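Local coordinates for isoflavone reductase (Medicago sativa, PDB 2GAS), which reduces isoflavones to chiral isoflavanones with NADPH, on the route to the pterocarpan phytoalexin medicarpin in alfalfa, at residues Glu47-Asp50 and Asn51-Ser54; Val248-Asp251 and Ile252-Ser256; Tyr277-Pro281 and Ala282-Glu286. One frame throughout, in Å; residues are numbered along the deposited sequence.

Interaction 1 of 3, residues Glu47-Asp50 and Asn51-Ser54; sequences ELID and NYQS
L48 and Y52 sit one turn apart on helix 42-54, the helix of a beta-alpha-beta unit between parallel strands 29-33 and 58-61 in the Rossmann-type, NADP(H)-binding part of the enzyme. Their side chains lie side by side and point the same way. L48 CG comes within 3.7 Å of Y52 CZ and within 3.3 Å of Y52 OH, so the leucine branch point leans on the phenol end and not on the root of the ring. Neither L48 torsion is near a staggered value (chi1 -111°, chi2 23°), which may mean strain, or a doubtful fit of the side chain. On the other side of the contact, Y52 turns its CG opposite the carbonyl carbon (chi1 -64°), and this lays one ring face against the preceding turn. L48 O stands 3.0 Å above that face, offset toward the rim, while also accepting the Y52 N-H at 2.8 Å. I49 adds a looser apolar contact, its CD1 4.2 Å from Y52 CD1.

Regular alpha-helical bonds carry the backbone through the same turns, from N51 N to E47 O, from Q53 N to I49 O and from S54 N to D50 O. The phenol hydroxyl is hydrogen-bonded to P10 O, and L48 also touches T11; both P10 and T11 belong to the loop inferred to bind NADP(+), so the L48-Y52 pair backs that loop. W20 of helix 15-25 meets the Y52 ring steeply and bonds N51 OD1 through its indole N-H. At the C-terminal end of the helix, S54 folds its hydroxyl back to donate from OG to N51 O over a short 2.6 Å.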
ATOM      1  N   GLU A  47      -5.677   0.715 -21.893  1.00 21.10           N
ATOM      2  CA  GLU A  47      -6.981   0.956 -21.287  1.00 21.57           C
ATOM      3  C   GLU A  47      -6.928   1.990 -20.168  1.00 20.29           C
ATOM      4  O   GLU A  47      -7.785   2.865 -20.077  1.00 19.43           O
ATOM      5  CB  GLU A  47      -7.567  -0.348 -20.747  1.00 25.60           C
ATOM      6  CG  GLU A  47      -8.081  -1.280 -21.825  1.00 33.80           C
ATOM      7  CD  GLU A  47      -8.667  -2.552 -21.254  1.00 37.67           C
ATOM      8  OE1 GLU A  47      -9.488  -2.459 -20.314  1.00 40.54           O
ATOM      9  OE2 GLU A  47      -8.313  -3.643 -21.750  1.00 41.85           O
ATOM     10  N   LEU A  48      -5.921   1.885 -19.311  1.00 18.62           N
ATOM     11  CA  LEU A  48      -5.790   2.816 -18.202  1.00 18.63           C
ATOM     12  C   LEU A  48      -5.468   4.229 -18.684  1.00 20.43           C
ATOM     13  O   LEU A  48      -6.105   5.195 -18.267  1.00 20.60           O
ATOM     14  CB  LEU A  48      -4.707   2.316 -17.241  1.00 20.45           C
ATOM     15  CG  LEU A  48      -5.071   1.811 -15.839  1.00 25.49           C
ATOM     16  CD1 LEU A  48      -6.513   1.349 -15.752  1.00 23.25           C
ATOM     17  CD2 LEU A  48      -4.110   0.692 -15.471  1.00 20.30           C
ATOM     18  N   ILE A  49      -4.487   4.356 -19.571  1.00 19.93           N
ATOM     19  CA  ILE A  49      -4.113   5.671 -20.078  1.00 22.13           C
ATOM     20  C   ILE A  49      -5.274   6.358 -20.801  1.00 21.90           C
ATOM     21  O   ILE A  49      -5.490   7.562 -20.634  1.00 21.97           O
ATOM     22  CB  ILE A  49      -2.902   5.579 -21.028  1.00 24.88           C
ATOM     23  CG1 ILE A  49      -1.693   5.018 -20.270  1.00 26.40           C
ATOM     24  CG2 ILE A  49      -2.581   6.955 -21.600  1.00 25.19           C
ATOM     25  CD1 ILE A  49      -1.249   5.861 -19.097  1.00 28.34           C
ATOM     26  N   ASP A  50      -6.016   5.602 -21.605  1.00 22.04           N
ATOM     27  CA  ASP A  50      -7.155   6.168 -22.322  1.00 22.14           C
ATOM     28  C   ASP A  50      -8.183   6.664 -21.315  1.00 21.09           C
ATOM     29  O   ASP A  50      -8.746   7.751 -21.468  1.00 20.54           O
ATOM     30  CB  ASP A  50      -7.814   5.125 -23.221  1.00 23.99           C
ATOM     31  CG  ASP A  50      -7.040   4.875 -24.502  1.00 28.51           C
ATOM     32  OD1 ASP A  50      -6.102   5.647 -24.805  1.00 30.26           O
ATOM     33  OD2 ASP A  50      -7.391   3.907 -25.213  1.00 29.94           O
ATOM     34  N   ASN A  51      -8.431   5.855 -20.289  1.00 19.01           N
ATOM     35  CA  ASN A  51      -9.388   6.221 -19.260  1.00 18.15           C
ATOM     36  C   ASN A  51      -8.946   7.492 -18.547  1.00 18.14           C
ATOM     37  O   ASN A  51      -9.741   8.411 -18.348  1.00 18.85           O
ATOM     38  CB  ASN A  51      -9.554   5.077 -18.251  1.00 17.81           C
ATOM     39  CG  ASN A  51     -10.470   5.448 -17.103  1.00 21.07           C
ATOM     40  OD1 ASN A  51     -10.032   6.006 -16.102  1.00 19.57           O
ATOM     41  ND2 ASN A  51     -11.758   5.159 -17.256  1.00 27.40           N
ATOM     42  N   TYR A  52      -7.673   7.547 -18.171  1.00 18.44           N
ATOM     43  CA  TYR A  52      -7.136   8.715 -17.489  1.00 17.95           C
ATOM     44  C   TYR A  52      -7.332   9.976 -18.325  1.00 18.77           C
ATOM     45  O   TYR A  52      -7.803  10.995 -17.823  1.00 17.72           O
ATOM     46  CB  TYR A  52      -5.641   8.527 -17.207  1.00 19.25           C
ATOM     47  CG  TYR A  52      -5.307   7.399 -16.251  1.00 18.30           C
ATOM     48  CD1 TYR A  52      -3.984   7.000 -16.069  1.00 19.44           C
ATOM     49  CD2 TYR A  52      -6.302   6.724 -15.538  1.00 18.48           C
ATOM     50  CE1 TYR A  52      -3.654   5.955 -15.209  1.00 17.43           C
ATOM     51  CE2 TYR A  52      -5.982   5.670 -14.670  1.00 17.14           C
ATOM     52  CZ  TYR A  52      -4.651   5.292 -14.518  1.00 16.83           C
ATOM     53  OH  TYR A  52      -4.322   4.224 -13.705  1.00 16.63           O
ATOM     54  N   GLN A  53      -6.977   9.908 -19.602  1.00 19.09           N
ATOM     55  CA  GLN A  53      -7.131  11.074 -20.463  1.00 21.33           C
ATOM     56  C   GLN A  53      -8.589  11.497 -20.616  1.00 21.48           C
ATOM     57  O   GLN A  53      -8.883  12.694 -20.694  1.00 22.29           O
ATOM     58  CB  GLN A  53      -6.501  10.807 -21.833  1.00 23.28           C
ATOM     59  CG  GLN A  53      -4.984  10.694 -21.769  1.00 28.49           C
ATOM     60  CD  GLN A  53      -4.325  10.770 -23.132  1.00 28.97           C
ATOM     61  OE1 GLN A  53      -4.567   9.937 -23.999  1.00 33.28           O
ATOM     62  NE2 GLN A  53      -3.486  11.780 -23.323  1.00 33.50           N
ATOM     63  N   SER A  54      -9.502  10.531 -20.647  1.00 21.69           N
ATOM     64  CA  SER A  54     -10.920  10.852 -20.782  1.00 21.98           C
ATOM     65  C   SER A  54     -11.436  11.556 -19.528  1.00 23.34           C
ATOM     66  O   SER A  54     -12.469  12.228 -19.568  1.00 23.73           O
ATOM     67  CB  SER A  54     -11.746   9.585 -21.038  1.00 23.54           C
ATOM     68  OG  SER A  54     -11.846   8.778 -19.876  1.00 23.16           O
TER

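Interaction 2 of 3, residues Val248-Asp251 and Ile252-Ser256; sequences VLKD and IQESS
The E254 carboxylate carries the K250 chain over one face: K250 CD is 3.0 Å from E254 OE1, and almost equally near E254 CD and OE2, so the methylene stands above the group and not beyond its oxygens. This is closer than ordinary packing, and on two exposed side chains its detail is doubtful. K250 NZ stays 4.2 Å from E254 OE1, beyond a salt bridge, though the opposite charges probably still attract. The lysine is bent at chi2, chi3 and chi4, which curls it forward along the helix, over the glutamate. At the D251 carboxylate, OD1 lies 2.8 Å from S255 OG, while D251 O lies 2.6 Å from the same hydroxyl; one proton faces two acceptors, and the geometry leaves open which of them takes it. D251 reaches the serine because its CG is turned opposite the backbone N (chi1 -170°), beside its own carbonyl. The serine thus ties the chain leaving the helix back to the turn before it. The Q253 chain leans on the preceding turn, CG 3.2 Å from L249 O, which leaves the amide OE1 near K250 CA.

Alpha-helical bonds join I252 N to V248 O, Q253 N to L249 O and E254 N to K250 O. On the buried side, I252 CD1 meets V248 CG1 at 4.1 Å, and I252 CG1 lies 3.4 Å from V248 O. The polar flank of the helix, with K250, Q253 and E254, faces outward. Inward, helix 245-254 packs on helix 259-271, I252 touching L263 and A264, L249 touching H267 and D251 touching L263; V123 of a loop meets L249 and I252 beside them.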
ATOM      1  N   VAL A 248       6.590 -22.163  11.967  1.00 24.55           N
ATOM      2  CA  VAL A 248       6.500 -21.225  10.855  1.00 24.28           C
ATOM      3  C   VAL A 248       7.890 -20.709  10.488  1.00 23.64           C
ATOM      4  O   VAL A 248       8.251 -20.657   9.314  1.00 24.14           O
ATOM      5  CB  VAL A 248       5.599 -20.023  11.211  1.00 24.07           C
ATOM      6  CG1 VAL A 248       5.705 -18.947  10.134  1.00 25.50           C
ATOM      7  CG2 VAL A 248       4.154 -20.488  11.359  1.00 25.29           C
ATOM      8  N   LEU A 249       8.670 -20.331  11.495  1.00 23.91           N
ATOM      9  CA  LEU A 249      10.017 -19.820  11.268  1.00 24.45           C
ATOM     10  C   LEU A 249      10.906 -20.848  10.574  1.00 26.09           C
ATOM     11  O   LEU A 249      11.703 -20.504   9.698  1.00 24.97           O
ATOM     12  CB  LEU A 249      10.648 -19.386  12.596  1.00 23.76           C
ATOM     13  CG  LEU A 249       9.954 -18.217  13.309  1.00 23.43           C
ATOM     14  CD1 LEU A 249      10.600 -17.982  14.667  1.00 25.89           C
ATOM     15  CD2 LEU A 249      10.056 -16.961  12.455  1.00 24.84           C
ATOM     16  N   LYS A 250      10.766 -22.114  10.955  1.00 26.77           N
ATOM     17  CA  LYS A 250      11.556 -23.172  10.344  1.00 29.27           C
ATOM     18  C   LYS A 250      11.148 -23.318   8.879  1.00 29.13           C
ATOM     19  O   LYS A 250      11.990 -23.513   8.004  1.00 29.53           O
ATOM     20  CB  LYS A 250      11.343 -24.491  11.097  1.00 30.33           C
ATOM     21  CG  LYS A 250      12.215 -25.638  10.611  1.00 35.64           C
ATOM     22  CD  LYS A 250      11.536 -26.445   9.518  1.00 40.35           C
ATOM     23  CE  LYS A 250      10.494 -27.392  10.095  1.00 42.96           C
ATOM     24  NZ  LYS A 250      11.100 -28.363  11.052  1.00 45.20           N
ATOM     25  N   ASP A 251       9.848 -23.205   8.622  1.00 29.50           N
ATOM     26  CA  ASP A 251       9.306 -23.313   7.274  1.00 29.90           C
ATOM     27  C   ASP A 251       9.898 -22.224   6.374  1.00 28.82           C
ATOM     28  O   ASP A 251      10.225 -22.467   5.211  1.00 29.79           O
ATOM     29  CB  ASP A 251       7.784 -23.167   7.321  1.00 33.30           C
ATOM     30  CG  ASP A 251       7.123 -23.507   6.004  1.00 37.34           C
ATOM     31  OD1 ASP A 251       7.665 -23.121   4.946  1.00 40.15           O
ATOM     32  OD2 ASP A 251       6.051 -24.149   6.026  1.00 39.05           O
ATOM     33  N   ILE A 252      10.028 -21.021   6.922  1.00 27.38           N
ATOM     34  CA  ILE A 252      10.578 -19.894   6.177  1.00 26.96           C
ATOM     35  C   ILE A 252      12.034 -20.147   5.777  1.00 29.04           C
ATOM     36  O   ILE A 252      12.416 -19.938   4.621  1.00 27.74           O
ATOM     37  CB  ILE A 252      10.480 -18.593   7.016  1.00 25.99           C
ATOM     38  CG1 ILE A 252       9.011 -18.184   7.151  1.00 25.79           C
ATOM     39  CG2 ILE A 252      11.291 -17.475   6.369  1.00 26.05           C
ATOM     40  CD1 ILE A 252       8.765 -17.056   8.124  1.00 22.93           C
ATOM     41  N   GLN A 253      12.835 -20.610   6.731  1.00 29.29           N
ATOM     42  CA  GLN A 253      14.247 -20.888   6.487  1.00 33.50           C
ATOM     43  C   GLN A 253      14.482 -21.978   5.443  1.00 33.59           C
ATOM     44  O   GLN A 253      15.454 -21.923   4.692  1.00 34.85           O
ATOM     45  CB  GLN A 253      14.935 -21.300   7.792  1.00 35.43           C
ATOM     46  CG  GLN A 253      14.817 -20.284   8.917  1.00 38.28           C
ATOM     47  CD  GLN A 253      15.459 -20.766  10.203  1.00 40.74           C
ATOM     48  OE1 GLN A 253      15.145 -21.849  10.699  1.00 41.67           O
ATOM     49  NE2 GLN A 253      16.363 -19.962  10.754  1.00 42.44           N
ATOM     50  N   GLU A 254      13.587 -22.960   5.393  1.00 35.46           N
ATOM     51  CA  GLU A 254      13.726 -24.078   4.463  1.00 36.83           C
ATOM     52  C   GLU A 254      13.011 -23.920   3.122  1.00 37.24           C
ATOM     53  O   GLU A 254      13.165 -24.759   2.236  1.00 38.31           O
ATOM     54  CB  GLU A 254      13.242 -25.364   5.135  1.00 38.67           C
ATOM     55  CG  GLU A 254      13.992 -25.709   6.412  1.00 41.23           C
ATOM     56  CD  GLU A 254      13.436 -26.943   7.097  1.00 44.32           C
ATOM     57  OE1 GLU A 254      14.009 -27.360   8.127  1.00 46.51           O
ATOM     58  OE2 GLU A 254      12.424 -27.494   6.610  1.00 45.02           O
ATOM     59  N   SER A 255      12.233 -22.855   2.969  1.00 36.72           N
ATOM     60  CA  SER A 255      11.504 -22.640   1.725  1.00 36.31           C
ATOM     61  C   SER A 255      12.293 -21.841   0.701  1.00 35.72           C
ATOM     62  O   SER A 255      13.078 -20.956   1.049  1.00 34.49           O
ATOM     63  CB  SER A 255      10.175 -21.934   2.000  1.00 36.68           C
ATOM     64  OG  SER A 255       9.307 -22.760   2.755  1.00 40.29           O
ATOM     65  N   SER A 256      12.080 -22.165  -0.568  1.00 35.15           N
ATOM     66  CA  SER A 256      12.757 -21.469  -1.651  1.00 36.57           C
ATOM     67  C   SER A 256      12.027 -20.159  -1.910  1.00 37.10           C
ATOM     68  O   SER A 256      10.882 -19.982  -1.492  1.00 37.34           O
ATOM     69  CB  SER A 256      12.745 -22.321  -2.920  1.00 35.34           C
ATOM     70  OG  SER A 256      11.419 -22.514  -3.381  1.00 36.13           O
TER

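Interaction 3 of 3, residues Tyr277-Pro281 and Ala282-Glu286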
ATOM      1  N   TYR A 277      -0.324  -1.417  17.314  1.00 19.82           N
ATOM      2  CA  TYR A 277       0.548  -0.445  17.971  1.00 20.48           C
ATOM      3  C   TYR A 277      -0.205   0.846  18.258  1.00 22.84           C
ATOM      4  O   TYR A 277      -1.172   1.177  17.579  1.00 22.20           O
ATOM      5  CB  TYR A 277       1.771  -0.125  17.098  1.00 20.29           C
ATOM      6  CG  TYR A 277       1.437   0.318  15.684  1.00 19.39           C
ATOM      7  CD1 TYR A 277       1.379  -0.606  14.645  1.00 18.06           C
ATOM      8  CD2 TYR A 277       1.160   1.657  15.391  1.00 18.54           C
ATOM      9  CE1 TYR A 277       1.057  -0.218  13.350  1.00 17.87           C
ATOM     10  CE2 TYR A 277       0.831   2.058  14.093  1.00 18.47           C
ATOM     11  CZ  TYR A 277       0.784   1.112  13.078  1.00 16.85           C
ATOM     12  OH  TYR A 277       0.463   1.472  11.788  1.00 18.24           O
ATOM     13  N   GLU A 278       0.236   1.568  19.284  1.00 25.32           N
ATOM     14  CA  GLU A 278      -0.380   2.841  19.625  1.00 27.38           C
ATOM     15  C   GLU A 278       0.445   3.894  18.896  1.00 26.57           C
ATOM     16  O   GLU A 278       1.656   3.740  18.744  1.00 27.34           O
ATOM     17  CB  GLU A 278      -0.333   3.076  21.138  1.00 30.53           C
ATOM     18  CG  GLU A 278      -1.255   2.154  21.919  1.00 36.10           C
ATOM     19  CD  GLU A 278      -1.183   2.376  23.418  1.00 40.43           C
ATOM     20  OE1 GLU A 278      -1.981   1.748  24.147  1.00 43.48           O
ATOM     21  OE2 GLU A 278      -0.330   3.170  23.868  1.00 42.70           O
ATOM     22  N   ILE A 279      -0.196   4.959  18.434  1.00 27.00           N
ATOM     23  CA  ILE A 279       0.555   5.972  17.714  1.00 27.80           C
ATOM     24  C   ILE A 279       0.981   7.142  18.581  1.00 26.51           C
ATOM     25  O   ILE A 279       0.460   7.358  19.678  1.00 28.19           O
ATOM     26  CB  ILE A 279      -0.223   6.515  16.488  1.00 28.06           C
ATOM     27  CG1 ILE A 279      -1.408   7.376  16.935  1.00 29.43           C
ATOM     28  CG2 ILE A 279      -0.674   5.356  15.612  1.00 28.61           C
ATOM     29  CD1 ILE A 279      -2.464   6.642  17.687  1.00 33.56           C
ATOM     30  N   ASP A 280       1.957   7.877  18.068  1.00 26.07           N
ATOM     31  CA  ASP A 280       2.515   9.048  18.723  1.00 26.43           C
ATOM     32  C   ASP A 280       1.959  10.251  17.968  1.00 25.36           C
ATOM     33  O   ASP A 280       2.238  10.426  16.785  1.00 26.19           O
ATOM     34  CB  ASP A 280       4.039   8.987  18.621  1.00 28.14           C
ATOM     35  CG  ASP A 280       4.721  10.206  19.204  1.00 29.42           C
ATOM     36  OD1 ASP A 280       5.963  10.175  19.326  1.00 32.96           O
ATOM     37  OD2 ASP A 280       4.028  11.192  19.532  1.00 28.85           O
ATOM     38  N   PRO A 281       1.153  11.092  18.644  1.00 26.23           N
ATOM     39  CA  PRO A 281       0.559  12.273  18.008  1.00 25.59           C
ATOM     40  C   PRO A 281       1.546  13.227  17.339  1.00 25.13           C
ATOM     41  O   PRO A 281       1.182  13.959  16.423  1.00 25.32           O
ATOM     42  CB  PRO A 281      -0.222  12.930  19.152  1.00 26.57           C
ATOM     43  CG  PRO A 281       0.506  12.480  20.380  1.00 28.71           C
ATOM     44  CD  PRO A 281       0.804  11.037  20.074  1.00 27.85           C
ATOM     45  N   ALA A 282       2.795  13.211  17.786  1.00 22.61           N
ATOM     46  CA  ALA A 282       3.800  14.085  17.204  1.00 23.77           C
ATOM     47  C   ALA A 282       4.288  13.580  15.850  1.00 23.54           C
ATOM     48  O   ALA A 282       4.837  14.349  15.061  1.00 24.65           O
ATOM     49  CB  ALA A 282       4.987  14.226  18.162  1.00 24.77           C
ATOM     50  N   LYS A 283       4.073  12.297  15.570  1.00 21.17           N
ATOM     51  CA  LYS A 283       4.552  11.727  14.316  1.00 22.22           C
ATOM     52  C   LYS A 283       3.533  10.933  13.516  1.00 20.84           C
ATOM     53  O   LYS A 283       3.775  10.625  12.348  1.00 19.70           O
ATOM     54  CB  LYS A 283       5.758  10.827  14.602  1.00 25.91           C
ATOM     55  CG  LYS A 283       6.971  11.574  15.136  1.00 30.85           C
ATOM     56  CD  LYS A 283       8.013  10.646  15.755  1.00 35.96           C
ATOM     57  CE  LYS A 283       8.515   9.579  14.788  1.00 38.89           C
ATOM     58  NZ  LYS A 283       7.549   8.455  14.639  1.00 42.30           N
ATOM     59  N   ASP A 284       2.396  10.616  14.129  1.00 19.55           N
ATOM     60  CA  ASP A 284       1.386   9.798  13.466  1.00 19.55           C
ATOM     61  C   ASP A 284      -0.015  10.392  13.419  1.00 18.26           C
ATOM     62  O   ASP A 284      -0.399  11.189  14.270  1.00 18.80           O
ATOM     63  CB  ASP A 284       1.273   8.437  14.168  1.00 19.05           C
ATOM     64  CG  ASP A 284       2.613   7.736  14.342  1.00 19.74           C
ATOM     65  OD1 ASP A 284       3.263   7.411  13.327  1.00 21.60           O
ATOM     66  OD2 ASP A 284       3.007   7.496  15.507  1.00 22.70           O
ATOM     67  N   ILE A 285      -0.770   9.960  12.413  1.00 17.37           N
ATOM     68  CA  ILE A 285      -2.157  10.356  12.216  1.00 17.95           C
ATOM     69  C   ILE A 285      -2.923   9.043  12.036  1.00 18.56           C
ATOM     70  O   ILE A 285      -2.469   8.162  11.309  1.00 18.12           O
ATOM     71  CB  ILE A 285      -2.332  11.214  10.936  1.00 18.50           C
ATOM     72  CG1 ILE A 285      -1.686  12.589  11.125  1.00 20.89           C
ATOM     73  CG2 ILE A 285      -3.809  11.352  10.600  1.00 21.36           C
ATOM     74  CD1 ILE A 285      -2.274  13.401  12.250  1.00 23.78           C
ATOM     75  N   GLU A 286      -4.059   8.896  12.715  1.00 18.23           N
ATOM     76  CA  GLU A 286      -4.879   7.690  12.591  1.00 18.14           C
ATOM     77  C   GLU A 286      -5.985   8.038  11.589  1.00 20.04           C
ATOM     78  O   GLU A 286      -6.868   8.848  11.882  1.00 19.37           O
ATOM     79  CB  GLU A 286      -5.489   7.327  13.950  1.00 19.27           C
ATOM     80  CG  GLU A 286      -6.182   5.972  13.996  1.00 17.62           C
ATOM     81  CD  GLU A 286      -5.198   4.822  13.983  1.00 20.81           C
ATOM     82  OE1 GLU A 286      -5.228   4.012  13.031  1.00 21.65           O
ATOM     83  OE2 GLU A 286      -4.389   4.730  14.931  1.00 23.59           O
TER
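D280 and D284 grip each other across a tight turn with a backbone and a side-chain bond. D280 N donates to D284 OD2 at 2.8 Å, almost straight (168°) and on the anti lone pair of that oxygen. In return D284 N bonds D280 O at 2.7 Å, approaching nearly in line with the carbonyl. The same oxygen takes a second donor, K283 N at 2.9 Å, from well above the carbonyl plane; this bond closes a type I beta turn with P281 and A282 at its centre. D280 also makes an Asx turn round the proline: its CG, turned opposite the backbone N (chi1 177°), swings forward, and OD2 receives A282 N at 2.9 Å from above the carboxylate plane. With an alanine here, the A282 N-H is likely to be left without its carboxylate acceptor, and the entry to the turn would probably be freer to move.

I279 crosses D284 at a slant, CB 3.4 Å from D284 CB, and meets E286 nearly at right angles, CG2 3.8 Å from E286 OE2. Both acids are fixed from outside: D284 by H213 through OD1 and by a salt bridge from OD2 to R119, E286 by a salt bridge to R215. The turn leads from the loop after helix 259-271 into strand 284-286, an outer strand of a three-stranded parallel sheet, where the backbone of I285 is hydrogen-bonded to A211 and H213 of strand 210-213; E286 occupies the N-cap position, right before helix 287-290.

Overall arrangement
The three contacts are local and lie well apart: interactions 1 and 2 have centres 43 Å from each other, on opposite sides of the chain's centre, and no two touch. Interactions 1 and 2 are successive turns of single helices, each with one buried apolar face; the first lays a tyrosine ring along a leucine beside the inferred cofactor loop, whereas the second, away from annotated sites, sets a valine-isoleucine pair inside and charged or hydroxyl groups outside. Interaction 3 is mainly a surface turn, held by two carboxylates and one doubly used carbonyl that accept backbone N-H groups, with one buried aspartate anchoring it to the three-stranded sheet.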